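Local atomic coordinates of ATP-dependent DNA helicase PIF1 (Candida albicans, PDB entry 7OTJ), a protein that couples ATP hydrolysis to 5'-3' translocation on single-stranded DNA and duplex unwinding, and probably resolves G-quadruplexes to maintain nuclear and mitochondrial genome stability. Residues K469-E472 with N473-Y477. Sequence-based numbering, arbitrary orientation.
Sequences KIFE and NGQAY. With nucleotides of chain C.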
loop_
_atom_site.group_PDB
_atom_site.type_symbol
_atom_site.label_atom_id
_atom_site.label_comp_id
_atom_site.label_asym_id
_atom_site.label_seq_id
_atom_site.Cartn_x
_atom_site.Cartn_y
_atom_site.Cartn_z
ATOM N N LYS A 469 -18.403 -9.499 -1.853
ATOM C CA LYS A 469 -18.162 -9.093 -3.232
ATOM C C LYS A 469 -16.793 -9.527 -3.753
ATOM O O LYS A 469 -16.306 -8.950 -4.727
ATOM C CB LYS A 469 -18.312 -7.575 -3.374
ATOM C CG LYS A 469 -19.694 -7.027 -3.057
ATOM C CD LYS A 469 -20.762 -7.681 -3.929
ATOM C CE LYS A 469 -22.171 -7.260 -3.516
ATOM N NZ LYS A 469 -23.228 -7.959 -4.308
ATOM N N ILE A 470 -16.166 -10.536 -3.135
ATOM C CA ILE A 470 -14.854 -10.985 -3.599
ATOM C C ILE A 470 -14.962 -11.428 -5.050
ATOM O O ILE A 470 -15.817 -12.248 -5.408
ATOM C CB ILE A 470 -14.303 -12.111 -2.705
ATOM C CG1 ILE A 470 -13.362 -11.564 -1.629
ATOM C CG2 ILE A 470 -13.491 -13.096 -3.523
ATOM C CD1 ILE A 470 -13.955 -10.506 -0.757
ATOM N N PHE A 471 -14.096 -10.877 -5.900
ATOM C CA PHE A 471 -14.181 -11.107 -7.333
ATOM C C PHE A 471 -12.868 -11.562 -7.953
ATOM O O PHE A 471 -12.851 -11.875 -9.148
ATOM C CB PHE A 471 -14.649 -9.826 -8.045
ATOM C CG PHE A 471 -13.780 -8.630 -7.764
ATOM C CD1 PHE A 471 -12.668 -8.356 -8.553
ATOM C CD2 PHE A 471 -14.060 -7.785 -6.698
ATOM C CE1 PHE A 471 -11.862 -7.262 -8.286
ATOM C CE2 PHE A 471 -13.252 -6.688 -6.430
ATOM C CZ PHE A 471 -12.155 -6.430 -7.223
ATOM N N GLU A 472 -11.785 -11.646 -7.180
ATOM C CA GLU A 472 -10.450 -11.779 -7.742
ATOM C C GLU A 472 -9.672 -12.884 -7.040
ATOM O O GLU A 472 -9.841 -13.125 -5.841
ATOM C CB GLU A 472 -9.687 -10.449 -7.622
ATOM C CG GLU A 472 -8.304 -10.423 -8.261
ATOM C CD GLU A 472 -8.352 -10.496 -9.773
ATOM O OE1 GLU A 472 -8.377 -11.620 -10.317
ATOM O OE2 GLU A 472 -8.368 -9.426 -10.417
ATOM N N ASN A 473 -8.792 -13.532 -7.809
ATOM C CA ASN A 473 -7.899 -14.542 -7.259
ATOM C C ASN A 473 -7.060 -13.953 -6.139
ATOM O O ASN A 473 -6.624 -12.799 -6.207
ATOM C CB ASN A 473 -6.970 -15.091 -8.342
ATOM C CG ASN A 473 -7.716 -15.745 -9.477
ATOM O OD1 ASN A 473 -8.712 -16.441 -9.265
ATOM N ND2 ASN A 473 -7.241 -15.521 -10.700
ATOM N N GLY A 474 -6.796 -14.774 -5.124
ATOM C CA GLY A 474 -6.017 -14.369 -3.975
ATOM C C GLY A 474 -6.642 -13.323 -3.080
ATOM O O GLY A 474 -6.058 -13.007 -2.035
ATOM N N GLN A 475 -7.800 -12.763 -3.444
ATOM C CA GLN A 475 -8.422 -11.729 -2.617
ATOM C C GLN A 475 -8.908 -12.290 -1.278
ATOM O O GLN A 475 -8.774 -11.634 -0.236
ATOM C CB GLN A 475 -9.568 -11.071 -3.385
ATOM C CG GLN A 475 -9.988 -9.707 -2.857
ATOM C CD GLN A 475 -10.959 -9.004 -3.790
ATOM O OE1 GLN A 475 -11.669 -9.648 -4.566
ATOM N NE2 GLN A 475 -10.987 -7.678 -3.727
ATOM N N ALA A 476 -9.499 -13.488 -1.282
ATOM C CA ALA A 476 -9.875 -14.108 -0.015
ATOM C C ALA A 476 -8.637 -14.387 0.832
ATOM O O ALA A 476 -8.601 -14.063 2.024
ATOM C CB ALA A 476 -10.687 -15.385 -0.259
ATOM N N TYR A 477 -7.597 -14.966 0.222
ATOM C CA TYR A 477 -6.386 -15.304 0.968
ATOM C C TYR A 477 -5.757 -14.072 1.617
ATOM O O TYR A 477 -5.383 -14.104 2.796
ATOM C CB TYR A 477 -5.369 -16.000 0.063
ATOM C CG TYR A 477 -4.071 -16.270 0.778
ATOM C CD1 TYR A 477 -4.041 -17.076 1.909
ATOM C CD2 TYR A 477 -2.878 -15.702 0.344
ATOM C CE1 TYR A 477 -2.862 -17.314 2.583
ATOM C CE2 TYR A 477 -1.696 -15.939 1.009
ATOM C CZ TYR A 477 -1.692 -16.744 2.128
ATOM O OH TYR A 477 -0.511 -16.982 2.790
ATOM O OP3 DT C 1 -20.332 -3.679 -9.209
ATOM P P DT C 1 -19.808 -4.264 -7.956
ATOM O OP1 DT C 1 -20.455 -5.573 -7.723
ATOM O OP2 DT C 1 -19.894 -3.228 -6.905
ATOM O "O5'" DT C 1 -18.262 -4.535 -8.224
ATOM C "C5'" DT C 1 -17.465 -3.530 -8.825
ATOM C "C4'" DT C 1 -16.036 -3.634 -8.334
ATOM O "O4'" DT C 1 -15.569 -4.994 -8.508
ATOM C "C3'" DT C 1 -15.031 -2.775 -9.080
ATOM O "O3'" DT C 1 -13.902 -2.527 -8.240
ATOM C "C2'" DT C 1 -14.669 -3.684 -10.250
ATOM C "C1'" DT C 1 -14.616 -5.043 -9.554
ATOM N N1 DT C 1 -14.960 -6.196 -10.431
ATOM C C2 DT C 1 -14.063 -6.618 -11.391
ATOM O O2 DT C 1 -12.983 -6.083 -11.585
ATOM N N3 DT C 1 -14.483 -7.695 -12.128
ATOM C C4 DT C 1 -15.682 -8.380 -12.000
ATOM O O4 DT C 1 -15.970 -9.338 -12.710
ATOM C C5 DT C 1 -16.569 -7.887 -10.972
ATOM C C7 DT C 1 -17.894 -8.546 -10.738
ATOM C C6 DT C 1 -16.169 -6.837 -10.246
ATOM P P DT C 2 -13.848 -1.201 -7.336
ATOM O OP1 DT C 2 -14.810 -1.354 -6.220
ATOM O OP2 DT C 2 -13.960 -0.058 -8.271
ATOM O "O5'" DT C 2 -12.380 -1.213 -6.705
ATOM C "C5'" DT C 2 -12.062 -2.122 -5.653
ATOM C "C4'" DT C 2 -10.672 -2.707 -5.833
ATOM O "O4'" DT C 2 -10.695 -3.647 -6.924
ATOM C "C3'" DT C 2 -9.594 -1.685 -6.154
ATOM O "O3'" DT C 2 -8.911 -1.348 -4.963
ATOM C "C2'" DT C 2 -8.667 -2.400 -7.144
ATOM C "C1'" DT C 2 -9.533 -3.518 -7.727
ATOM N N1 DT C 2 -9.965 -3.288 -9.144
ATOM C C2 DT C 2 -9.824 -4.307 -10.061
ATOM O O2 DT C 2 -9.337 -5.391 -9.786
ATOM N N3 DT C 2 -10.261 -4.005 -11.325
ATOM C C4 DT C 2 -10.826 -2.818 -11.750
ATOM O O4 DT C 2 -11.189 -2.644 -12.910
ATOM C C5 DT C 2 -10.958 -1.798 -10.735
ATOM C C7 DT C 2 -11.560 -0.467 -11.080
ATOM C C6 DT C 2 -10.530 -2.080 -9.495
#
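Q475, in the first turn of helix 475-481, reaches back along the preceding loop and turns its amide oxygen to the backbone of F471 and E472. The bond from F471 N to Q475 OE1 (3.0 Å) is nearly straight at 162° and lies almost on the C=O axis; E472 N adds a weak bond to the same oxygen. CG anti to the backbone N (chi1 -160°) and an extended chain beyond it carry the amide back to F471. In this buried part I470 CG1 packs alongside, 4.0 Å from Q475 CG, and I452 of helix 452-455 closes on both side chains. A type II turn from E472 to Q475 is closed by Q475 N to E472 O (3.2 Å), with G474 at the N-cap and its positive phi suited to glycine. The other side is looser: the partly exposed E472 bends at chi2 so that OE1 takes N473 N on its anti lone pair (3.2 Å). The F471 ring stands almost perpendicular to the Q475 amide, which meets one face near the rim. DT1 of chain C covers the opposite face with its sugar and base, and O4' of DT2 of chain C lies at the edge, 3.2 Å from F471 CZ. The glutamine amide grips the backbone at F471, so it probably steadies the ring against single-stranded DNA; the ring meets deoxyribose atoms of both nucleotides, which would suit binding with little regard to sequence.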